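Local coordinates for protein putative Acetyltransferase (Pyrococcus horikoshii, PDB 3DDD) that binds coenzyme A and is probably an acyltransferase of the GNAT family, its acceptor substrate not established, at residues S53-Q61 / R185-R193; I80-I89 / I114-D125. All blocks are in the same frame, centred on the assembly; numbering follows the deposited sequence. Where two conformers were deposited one is given.

How the interactions relate
From the N terminus, the chain first passes through helix 47-60, whose last turns are one half of interaction 1; the other half, on helix 184-192, comes more than 120 residues later. Interaction 2 is nested inside that long loop: hairpin 80-89 meets 114-125 after an excursion of 24 residues. The short loop thus closes within the N-terminal GNAT-family region, where coenzyme A binds, while the long one joins that region to the C-terminal GNAT-domain region. The centres lie about 17 Å apart, yet the two contacts meet at Phe82 of interaction 2, whose backbone O and N probably hydrogen-bond Arg185 NH1 and Gln61 OE1 of interaction 1.

Interaction 1: S53-Q61 / R185-R193; sequences SFEISLEVQ and RVLEAYMRR
Arg193 lies across the side of helix 53-60, passing Ile56 to end between Glu55 and Glu59. Its CB is followed by a CG 3.7 Å from Ile56 CD1; a bend at chi2 (-104°) turns the chain, and CD and NE then run along Ile56 CG1. At the tip NH1 meets Glu55 OE1 at 3.0 Å, near the guanidinium plane, and NH2 reaches Glu59 OE2 at 2.8 Å. Both are salt bridges, but their hydrogen bonds are bent and weak. NE donates instead to a water that also bonds Glu59 OE1 and Ala189 O. Arg192 provides the straighter grip: its NH2 gives Glu59 OE1 a bond of 2.9 Å and 162°, in its own guanidinium plane but above that of the carboxylate. Two arginines therefore share one carboxylate, an oxygen each, and Glu55 extends the network.

The helices 53-60 and 185-192 run roughly antiparallel, at 141° with axes 9.6 Å apart, and join the N-terminal GNAT-family region to the C-terminal GNAT-domain region. Beneath the charged border the packing is apolar. Ile56 CG2 sits over one face of the Tyr190 ring in a CH-pi contact, 3.9 Å from the centroid; the other branch ends at CD1, against Tyr190 CE1. Ala189 CB packs against Val60 CG2, and Val60 CG1 presses on Val186 CG2 at a tight 3.5 Å. A water links Tyr190 OH to Ser53 OG.

At the C-terminal end of helix 53-60, Arg185 grips Val60 O side-on. NE and NH2 each lie 2.9 Å from that oxygen, NE in the carbonyl plane on a lone pair and NH2 above it. Arg185 NH1 bonds Phe82 O, while Gln61 bonds Phe82 N through OE1 and Asp63 through NE2.

Interaction 2: I80-I89 / I114-D125; sequences IFFYNKQAWI and IGRRKVDTIRLD. With EDO (1,2-ethanediol), chain E.
Trp88 lies with one ring face over the backbone of Arg123 and Leu124 and over the CB of Arg123, a CH-pi contact 3.8 Å from the centroid of the six-membered ring. Its NE1 makes a weak bond to Asp125 OD2, an oxygen also salt-bridged to Arg265, while OD1 is hydrogen-bonded to Thr145 OG1. A leucine here, lacking the ring and its N-H, would probably open a gap over Arg123 CB and leave Asp125 OD2 to rely on Arg265. Arg123 bends at chi3 (82°), and its NH1 meets a lone pair of Gln86 OE1 in plane at 2.9 Å; the amide and guanidinium are nearly coplanar, while NH2 is salt-bridged to Glu142 and Glu274.

Strands 86-89 and 121-125 are parallel. Ala87 N donates to Thr121 O (3.1 Å), Arg123 N to Ala87 O and Ile89 N to Arg123 O. On the sheet face of Ala87 and Ile89, packing is close: Ile89 CD1 touches Ile122 CG2 at 3.6 Å, and Ile80 CD1 and Phe82 CZ each come within 3.7 Å of Gly115 CA, where a side chain would collide with Ile80 and Ile122.

The turn end is looser. Exposed Lys118 lays CE over the centre of the Phe82 ring, with NZ in a cation-pi contact 4.3 Å from the centroid; Lys85 O and Asp120 N meet through a water, weakly bound at the carbonyl, and an ethanediol bonds Val119 O and Asp120 O.

The contact belongs to the beta-alpha-beta unit of strand 86-94, helix 103-118 and strand 121-126, in which Phe108 and Leu112 of the helix pack on Ile89, Ile122 and Leu124, strand 258-267 flanks 121-126, and Asp125 touches coenzyme A.

Interaction 1: S53-Q61 / R185-R193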
loop_
_atom_site.group_PDB
_atom_site.type_symbol
_atom_site.label_atom_id
_atom_site.label_comp_id
_atom_site.label_asym_id
_atom_site.label_seq_id
_atom_site.Cartn_x
_atom_site.Cartn_y
_atom_site.Cartn_z
ATOM N N SER A 53 9.457 4.215 5.458
ATOM C CA SER A 53 8.194 3.973 4.771
ATOM C C SER A 53 7.122 4.954 5.258
ATOM O O SER A 53 6.364 5.481 4.474
ATOM C CB SER A 53 7.744 2.534 5.001
ATOM O OG SER A 53 6.642 2.214 4.185
ATOM N N PHE A 54 7.089 5.219 6.558
ATOM C CA PHE A 54 6.079 6.062 7.165
ATOM C C PHE A 54 6.326 7.546 6.932
ATOM O O PHE A 54 5.378 8.318 6.836
ATOM C CB PHE A 54 6.007 5.810 8.676
ATOM C CG PHE A 54 5.330 4.528 9.073
ATOM C CD1 PHE A 54 4.746 3.678 8.134
ATOM C CD2 PHE A 54 5.256 4.190 10.413
ATOM C CE1 PHE A 54 4.106 2.516 8.531
ATOM C CE2 PHE A 54 4.619 3.035 10.817
ATOM C CZ PHE A 54 4.019 2.209 9.893
ATOM N N GLU A 55 7.587 7.955 6.853
ATOM C CA GLU A 55 7.895 9.291 6.399
ATOM C C GLU A 55 7.300 9.546 4.987
ATOM O O GLU A 55 6.792 10.631 4.688
ATOM C CB GLU A 55 9.409 9.510 6.419
ATOM C CG GLU A 55 9.968 9.519 7.830
ATOM C CD GLU A 55 11.496 9.616 7.953
ATOM O OE1 GLU A 55 12.246 9.532 6.965
ATOM O OE2 GLU A 55 11.957 9.775 9.099
ATOM N N ILE A 56 7.372 8.548 4.122
ATOM C CA ILE A 56 6.810 8.646 2.768
ATOM C C ILE A 56 5.286 8.753 2.846
ATOM O O ILE A 56 4.690 9.595 2.198
ATOM C CB ILE A 56 7.238 7.441 1.909
ATOM C CG1 ILE A 56 8.747 7.536 1.599
ATOM C CG2 ILE A 56 6.419 7.343 0.636
ATOM C CD1 ILE A 56 9.334 6.239 1.028
ATOM N N SER A 57 4.670 7.926 3.675
ATOM C CA SER A 57 3.215 7.929 3.848
ATOM C C SER A 57 2.689 9.298 4.266
ATOM O O SER A 57 1.746 9.797 3.673
ATOM C CB SER A 57 2.801 6.853 4.858
ATOM O OG SER A 57 3.175 5.567 4.365
ATOM N N LEU A 58 3.307 9.913 5.267
ATOM C CA LEU A 58 2.913 11.247 5.690
ATOM C C LEU A 58 3.200 12.340 4.643
ATOM O O LEU A 58 2.544 13.364 4.662
ATOM C CB LEU A 58 3.539 11.627 7.047
ATOM C CG LEU A 58 3.066 10.859 8.281
ATOM C CD1 LEU A 58 3.753 11.358 9.563
ATOM C CD2 LEU A 58 1.549 10.904 8.409
ATOM N N GLU A 59 4.184 12.164 3.767
ATOM C CA GLU A 59 4.320 13.054 2.614
ATOM C C GLU A 59 3.155 12.882 1.621
ATOM O O GLU A 59 2.671 13.839 1.047
ATOM C CB GLU A 59 5.635 12.803 1.868
ATOM C CG GLU A 59 6.763 13.678 2.325
ATOM C CD GLU A 59 8.039 13.471 1.530
ATOM O OE1 GLU A 59 7.977 13.040 0.341
ATOM O OE2 GLU A 59 9.114 13.749 2.115
ATOM N N VAL A 60 2.763 11.637 1.379
ATOM C CA VAL A 60 1.651 11.338 0.485
ATOM C C VAL A 60 0.342 11.905 1.066
ATOM O O VAL A 60 -0.462 12.512 0.348
ATOM C CB VAL A 60 1.602 9.814 0.192
ATOM C CG1 VAL A 60 0.369 9.414 -0.592
ATOM C CG2 VAL A 60 2.900 9.399 -0.577
ATOM N N GLN A 61 0.133 11.753 2.367
ATOM C CA GLN A 61 -1.104 12.233 2.985
ATOM C C GLN A 61 -0.821 12.792 4.362
ATOM O O GLN A 61 -0.922 12.087 5.366
ATOM C CB GLN A 61 -2.154 11.126 3.022
ATOM C CG GLN A 61 -3.599 11.646 3.214
ATOM C CD GLN A 61 -4.135 12.407 2.006
ATOM O OE1 GLN A 61 -4.196 11.875 0.904
ATOM N NE2 GLN A 61 -4.543 13.651 2.224
ATOM N N ARG A 185 1.819 11.244 -7.346
ATOM C CA ARG A 185 2.483 11.869 -6.196
ATOM C C ARG A 185 3.100 10.834 -5.264
ATOM O O ARG A 185 4.068 11.086 -4.587
ATOM C CB ARG A 185 1.538 12.826 -5.462
ATOM C CG ARG A 185 0.519 12.175 -4.560
ATOM C CD ARG A 185 -0.167 13.267 -3.716
ATOM N NE ARG A 185 -0.804 12.702 -2.544
ATOM C CZ ARG A 185 -1.961 12.045 -2.566
ATOM N NH1 ARG A 185 -2.620 11.888 -3.697
ATOM N NH2 ARG A 185 -2.457 11.519 -1.445
ATOM N N VAL A 186 2.555 9.635 -5.268
ATOM C CA VAL A 186 3.117 8.539 -4.504
ATOM C C VAL A 186 4.423 8.053 -5.160
ATOM O O VAL A 186 5.472 7.944 -4.501
ATOM C CB VAL A 186 2.054 7.410 -4.349
ATOM C CG1 VAL A 186 2.551 6.320 -3.431
ATOM C CG2 VAL A 186 0.793 8.027 -3.763
ATOM N N LEU A 187 4.365 7.771 -6.458
ATOM C CA LEU A 187 5.579 7.423 -7.210
ATOM C C LEU A 187 6.681 8.460 -6.969
ATOM O O LEU A 187 7.794 8.110 -6.636
ATOM C CB LEU A 187 5.286 7.288 -8.717
ATOM C CG LEU A 187 4.785 5.906 -9.153
ATOM C CD1 LEU A 187 3.377 5.632 -8.629
ATOM C CD2 LEU A 187 4.834 5.812 -10.654
ATOM N N GLU A 188 6.342 9.734 -7.108
ATOM C CA GLU A 188 7.288 10.825 -6.872
ATOM C C GLU A 188 7.941 10.826 -5.482
ATOM O O GLU A 188 9.118 11.125 -5.364
ATOM C CB GLU A 188 6.569 12.167 -7.059
ATOM C CG GLU A 188 6.474 12.645 -8.485
ATOM C CD GLU A 188 5.417 13.751 -8.695
ATOM O OE1 GLU A 188 4.715 14.145 -7.736
ATOM O OE2 GLU A 188 5.292 14.229 -9.833
ATOM N N ALA A 189 7.145 10.560 -4.449
ATOM C CA ALA A 189 7.619 10.550 -3.057
ATOM C C ALA A 189 8.641 9.449 -2.836
ATOM O O ALA A 189 9.674 9.666 -2.212
ATOM C CB ALA A 189 6.411 10.410 -2.058
ATOM N N TYR A 190 8.367 8.272 -3.386
ATOM C CA TYR A 190 9.316 7.165 -3.384
ATOM C C TYR A 190 10.605 7.445 -4.155
ATOM O O TYR A 190 11.697 7.062 -3.723
ATOM C CB TYR A 190 8.660 5.893 -3.926
ATOM C CG TYR A 190 7.868 5.165 -2.879
ATOM C CD1 TYR A 190 8.493 4.304 -1.993
ATOM C CD2 TYR A 190 6.500 5.351 -2.762
ATOM C CE1 TYR A 190 7.784 3.641 -1.010
ATOM C CE2 TYR A 190 5.764 4.697 -1.795
ATOM C CZ TYR A 190 6.408 3.839 -0.915
ATOM O OH TYR A 190 5.682 3.192 0.044
HETATM N N MSE A 191 10.473 8.093 -5.296
HETATM C CA MSE A 191 11.615 8.474 -6.087
HETATM C C MSE A 191 12.450 9.535 -5.378
HETATM O O MSE A 191 13.679 9.537 -5.530
HETATM C CB MSE A 191 11.198 8.915 -7.480
HETATM C CG MSE A 191 10.719 7.784 -8.350
HETATM SE SE MSE A 191 9.801 8.361 -9.981
HETATM C CE MSE A 191 11.373 9.150 -10.873
ATOM N N ARG A 192 11.845 10.406 -4.571
ATOM C CA ARG A 192 12.694 11.299 -3.730
ATOM C C ARG A 192 13.595 10.520 -2.758
ATOM O O ARG A 192 14.661 11.023 -2.371
ATOM C CB ARG A 192 11.874 12.343 -2.988
ATOM C CG ARG A 192 11.271 13.410 -3.943
ATOM C CD ARG A 192 10.722 14.617 -3.190
ATOM N NE ARG A 192 9.495 14.285 -2.469
ATOM C CZ ARG A 192 8.302 14.260 -3.051
ATOM N NH1 ARG A 192 8.201 14.544 -4.341
ATOM N NH2 ARG A 192 7.216 13.931 -2.361
ATOM N N ARG A 193 13.198 9.291 -2.392
ATOM C CA ARG A 193 13.978 8.482 -1.465
ATOM C C ARG A 193 14.829 7.412 -2.114
ATOM O O ARG A 193 15.319 6.537 -1.428
ATOM C CB ARG A 193 13.081 7.785 -0.469
ATOM C CG ARG A 193 12.042 8.639 0.086
ATOM C CD ARG A 193 12.339 9.088 1.464
ATOM N NE ARG A 193 11.271 9.995 1.857
ATOM C CZ ARG A 193 11.135 10.518 3.064
ATOM N NH1 ARG A 193 11.977 10.185 4.052
ATOM N NH2 ARG A 193 10.128 11.359 3.275
HETATM O O HOH W 1 7.422 1.564 1.602
HETATM O O HOH W 2 10.925 14.402 0.128
HETATM O O HOH W 3 9.953 11.323 -0.002
#

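Interaction 2: I80-I89 / I114-D125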
loop_
_atom_site.group_PDB
_atom_site.type_symbol
_atom_site.label_atom_id
_atom_site.label_comp_id
_atom_site.label_asym_id
_atom_site.label_seq_id
_atom_site.Cartn_x
_atom_site.Cartn_y
_atom_site.Cartn_z
ATOM N N ILE A 80 -5.479 6.885 5.765
ATOM C CA ILE A 80 -6.277 7.019 4.550
ATOM C C ILE A 80 -5.427 7.828 3.554
ATOM O O ILE A 80 -4.724 8.772 3.943
ATOM C CB ILE A 80 -7.687 7.626 4.832
ATOM C CG1 ILE A 80 -8.555 7.517 3.590
ATOM C CG2 ILE A 80 -7.638 9.064 5.366
ATOM C CD1 ILE A 80 -9.964 7.710 3.837
ATOM N N PHE A 81 -5.398 7.366 2.311
ATOM C CA PHE A 81 -4.670 8.017 1.230
ATOM C C PHE A 81 -5.660 8.336 0.108
ATOM O O PHE A 81 -6.304 7.443 -0.421
ATOM C CB PHE A 81 -3.517 7.122 0.729
ATOM C CG PHE A 81 -2.554 6.717 1.821
ATOM C CD1 PHE A 81 -1.595 7.600 2.274
ATOM C CD2 PHE A 81 -2.635 5.464 2.417
ATOM C CE1 PHE A 81 -0.732 7.243 3.301
ATOM C CE2 PHE A 81 -1.769 5.093 3.414
ATOM C CZ PHE A 81 -0.816 5.970 3.862
ATOM N N PHE A 82 -5.790 9.619 -0.212
ATOM C CA PHE A 82 -6.727 10.091 -1.242
ATOM C C PHE A 82 -6.151 10.239 -2.630
ATOM O O PHE A 82 -5.092 10.827 -2.826
ATOM C CB PHE A 82 -7.314 11.449 -0.853
ATOM C CG PHE A 82 -8.263 11.364 0.273
ATOM C CD1 PHE A 82 -9.545 10.921 0.062
ATOM C CD2 PHE A 82 -7.844 11.663 1.560
ATOM C CE1 PHE A 82 -10.416 10.792 1.124
ATOM C CE2 PHE A 82 -8.686 11.548 2.610
ATOM C CZ PHE A 82 -9.981 11.118 2.404
ATOM N N TYR A 83 -6.877 9.702 -3.589
ATOM C CA TYR A 83 -6.669 10.004 -5.000
ATOM C C TYR A 83 -7.933 10.759 -5.497
ATOM O O TYR A 83 -8.697 11.322 -4.683
ATOM C CB TYR A 83 -6.382 8.705 -5.757
ATOM C CG TYR A 83 -5.366 7.867 -5.052
ATOM C CD1 TYR A 83 -4.066 8.322 -4.895
ATOM C CD2 TYR A 83 -5.710 6.638 -4.482
ATOM C CE1 TYR A 83 -3.132 7.579 -4.225
ATOM C CE2 TYR A 83 -4.770 5.867 -3.815
ATOM C CZ TYR A 83 -3.482 6.345 -3.681
ATOM O OH TYR A 83 -2.550 5.608 -3.006
ATOM N N ASN A 84 -8.178 10.771 -6.796
ATOM C CA ASN A 84 -9.228 11.647 -7.343
ATOM C C ASN A 84 -10.607 11.069 -7.139
ATOM O O ASN A 84 -11.549 11.794 -6.872
ATOM C CB ASN A 84 -9.007 11.922 -8.839
ATOM C CG ASN A 84 -7.671 12.600 -9.132
ATOM O OD1 ASN A 84 -7.025 13.125 -8.238
ATOM N ND2 ASN A 84 -7.259 12.590 -10.393
ATOM N N LYS A 85 -10.712 9.755 -7.257
ATOM C CA LYS A 85 -11.998 9.071 -7.290
ATOM C C LYS A 85 -12.162 8.110 -6.137
ATOM O O LYS A 85 -13.263 7.656 -5.857
ATOM C CB LYS A 85 -12.081 8.251 -8.563
ATOM C CG LYS A 85 -12.049 9.063 -9.876
ATOM C CD LYS A 85 -12.362 8.150 -11.078
ATOM C CE LYS A 85 -11.900 8.779 -12.398
ATOM N NZ LYS A 85 -10.400 8.756 -12.476
ATOM N N GLN A 86 -11.042 7.741 -5.520
ATOM C CA GLN A 86 -11.026 6.740 -4.464
ATOM C C GLN A 86 -10.014 7.120 -3.386
ATOM O O GLN A 86 -9.132 7.974 -3.593
ATOM C CB GLN A 86 -10.679 5.371 -5.060
ATOM C CG GLN A 86 -9.268 5.300 -5.670
ATOM C CD GLN A 86 -8.973 3.992 -6.356
ATOM O OE1 GLN A 86 -9.660 3.002 -6.144
ATOM N NE2 GLN A 86 -7.922 3.975 -7.166
ATOM N N ALA A 87 -10.167 6.497 -2.228
ATOM C CA ALA A 87 -9.139 6.534 -1.169
ATOM C C ALA A 87 -8.796 5.108 -0.821
ATOM O O ALA A 87 -9.627 4.210 -0.977
ATOM C CB ALA A 87 -9.625 7.273 0.064
ATOM N N TRP A 88 -7.557 4.914 -0.372
ATOM C CA TRP A 88 -7.096 3.639 0.172
ATOM C C TRP A 88 -6.937 3.752 1.677
ATOM O O TRP A 88 -6.374 4.715 2.176
ATOM C CB TRP A 88 -5.734 3.229 -0.440
ATOM C CG TRP A 88 -5.695 1.813 -0.810
ATOM C CD1 TRP A 88 -5.220 0.770 -0.056
ATOM C CD2 TRP A 88 -6.229 1.237 -1.991
ATOM N NE1 TRP A 88 -5.394 -0.400 -0.721
ATOM C CE2 TRP A 88 -5.997 -0.147 -1.918
ATOM C CE3 TRP A 88 -6.810 1.760 -3.144
ATOM C CZ2 TRP A 88 -6.405 -1.009 -2.900
ATOM C CZ3 TRP A 88 -7.182 0.895 -4.137
ATOM C CH2 TRP A 88 -6.958 -0.465 -4.020
ATOM N N ILE A 89 -7.432 2.769 2.411
ATOM C CA ILE A 89 -7.103 2.693 3.829
ATOM C C ILE A 89 -6.026 1.616 4.016
ATOM O O ILE A 89 -6.134 0.471 3.501
ATOM C CB ILE A 89 -8.342 2.489 4.719
ATOM C CG1 ILE A 89 -9.138 3.797 4.778
ATOM C CG2 ILE A 89 -7.955 2.099 6.148
ATOM C CD1 ILE A 89 -10.607 3.632 5.165
ATOM N N ILE A 114 -13.929 10.663 7.482
ATOM C CA ILE A 114 -13.115 11.575 6.674
ATOM C C ILE A 114 -13.207 11.266 5.185
ATOM O O ILE A 114 -13.311 12.173 4.384
ATOM C CB ILE A 114 -11.605 11.486 7.078
ATOM C CG1 ILE A 114 -11.384 12.094 8.479
ATOM C CG2 ILE A 114 -10.696 12.136 6.025
ATOM C CD1 ILE A 114 -10.132 11.568 9.170
ATOM N N GLY A 115 -13.111 9.989 4.830
ATOM C CA GLY A 115 -13.134 9.546 3.436
ATOM C C GLY A 115 -14.452 9.784 2.696
ATOM O O GLY A 115 -14.446 10.194 1.534
ATOM N N ARG A 116 -15.573 9.509 3.371
ATOM C CA ARG A 116 -16.903 9.698 2.809
ATOM C C ARG A 116 -17.243 11.137 2.422
ATOM O O ARG A 116 -18.040 11.356 1.530
ATOM C CB ARG A 116 -17.946 9.252 3.812
ATOM C CG ARG A 116 -18.191 7.775 3.897
ATOM C CD ARG A 116 -19.284 7.528 4.973
ATOM N NE ARG A 116 -19.562 6.117 5.241
ATOM C CZ ARG A 116 -20.211 5.310 4.397
ATOM N NH1 ARG A 116 -20.606 5.726 3.190
ATOM N NH2 ARG A 116 -20.442 4.058 4.743
ATOM N N ARG A 117 -16.695 12.115 3.123
ATOM C CA ARG A 117 -16.901 13.517 2.768
ATOM C C ARG A 117 -16.248 13.862 1.447
ATOM O O ARG A 117 -16.656 14.822 0.809
ATOM C CB ARG A 117 -16.200 14.438 3.743
ATOM C CG ARG A 117 -16.874 14.824 4.996
ATOM C CD ARG A 117 -15.809 15.520 5.860
ATOM N NE ARG A 117 -16.153 15.247 7.217
ATOM C CZ ARG A 117 -15.307 15.024 8.197
ATOM N NH1 ARG A 117 -14.005 15.087 8.010
ATOM N NH2 ARG A 117 -15.813 14.764 9.393
ATOM N N LYS A 118 -15.162 13.162 1.099
ATOM C CA LYS A 118 -14.371 13.532 -0.072
ATOM C C LYS A 118 -14.558 12.631 -1.305
ATOM O O LYS A 118 -14.595 13.127 -2.440
ATOM C CB LYS A 118 -12.893 13.677 0.287
ATOM C CG LYS A 118 -12.183 14.674 -0.670
ATOM C CD LYS A 118 -10.647 14.663 -0.565
ATOM C CE LYS A 118 -10.125 15.046 0.817
ATOM N NZ LYS A 118 -8.675 15.424 0.722
ATOM N N VAL A 119 -14.709 11.329 -1.097
ATOM C CA VAL A 119 -14.812 10.386 -2.209
ATOM C C VAL A 119 -15.935 9.386 -2.042
ATOM O O VAL A 119 -16.386 9.140 -0.932
ATOM C CB VAL A 119 -13.488 9.591 -2.425
ATOM C CG1 VAL A 119 -12.355 10.533 -2.774
ATOM C CG2 VAL A 119 -13.140 8.730 -1.208
ATOM N N ASP A 120 -16.339 8.771 -3.158
ATOM C CA ASP A 120 -17.429 7.801 -3.163
ATOM C C ASP A 120 -16.999 6.333 -3.198
ATOM O O ASP A 120 -17.828 5.426 -3.101
ATOM C CB ASP A 120 -18.370 8.100 -4.332
ATOM C CG ASP A 120 -19.095 9.442 -4.170
ATOM O OD1 ASP A 120 -19.287 9.933 -3.027
ATOM O OD2 ASP A 120 -19.463 10.005 -5.205
ATOM N N THR A 121 -15.716 6.087 -3.314
ATOM C CA THR A 121 -15.217 4.728 -3.225
ATOM C C THR A 121 -14.032 4.684 -2.290
ATOM O O THR A 121 -13.140 5.508 -2.381
ATOM C CB THR A 121 -14.869 4.192 -4.594
ATOM O OG1 THR A 121 -16.092 4.093 -5.321
ATOM C CG2 THR A 121 -14.193 2.786 -4.499
ATOM N N ILE A 122 -14.055 3.732 -1.361
ATOM C CA ILE A 122 -12.915 3.488 -0.488
ATOM C C ILE A 122 -12.527 2.032 -0.647
ATOM O O ILE A 122 -13.374 1.152 -0.632
ATOM C CB ILE A 122 -13.218 3.867 0.995
ATOM C CG1 ILE A 122 -13.374 5.392 1.129
ATOM C CG2 ILE A 122 -12.110 3.401 1.914
ATOM C CD1 ILE A 122 -14.049 5.837 2.403
ATOM N N ARG A 123 -11.233 1.791 -0.809
ATOM C CA ARG A 123 -10.725 0.445 -0.973
ATOM C C ARG A 123 -9.558 0.161 -0.031
ATOM O O ARG A 123 -8.971 1.059 0.569
ATOM C CB ARG A 123 -10.315 0.214 -2.428
ATOM C CG ARG A 123 -11.476 0.334 -3.376
ATOM C CD ARG A 123 -11.046 0.525 -4.780
ATOM N NE ARG A 123 -10.695 -0.717 -5.462
ATOM C CZ ARG A 123 -9.844 -0.790 -6.481
ATOM N NH1 ARG A 123 -9.187 0.296 -6.914
ATOM N NH2 ARG A 123 -9.601 -1.969 -7.032
ATOM N N LEU A 124 -9.241 -1.115 0.083
ATOM C CA LEU A 124 -8.183 -1.580 0.963
ATOM C C LEU A 124 -7.813 -3.018 0.636
ATOM O O LEU A 124 -8.553 -3.719 -0.039
ATOM C CB LEU A 124 -8.616 -1.483 2.431
ATOM C CG LEU A 124 -9.906 -2.204 2.840
ATOM C CD1 LEU A 124 -9.686 -3.720 3.057
ATOM C CD2 LEU A 124 -10.468 -1.568 4.065
ATOM N N ASP A 125 -6.669 -3.434 1.159
ATOM C CA ASP A 125 -6.177 -4.807 1.079
ATOM C C ASP A 125 -6.134 -5.426 2.457
ATOM O O ASP A 125 -5.279 -5.082 3.280
ATOM C CB ASP A 125 -4.815 -4.818 0.425
ATOM C CG ASP A 125 -4.909 -4.491 -1.038
ATOM O OD1 ASP A 125 -5.476 -5.332 -1.765
ATOM O OD2 ASP A 125 -4.433 -3.402 -1.460
HETATM C C1 EDO E . -17.141 6.221 0.482
HETATM O O1 EDO E . -18.155 7.223 0.478
HETATM C C2 EDO E . -17.795 4.884 0.780
HETATM O O2 EDO E . -18.862 4.628 -0.140
HETATM O O HOH W 4 -15.679 10.060 -5.667
HETATM O O HOH W 5 -5.085 -1.701 2.569
#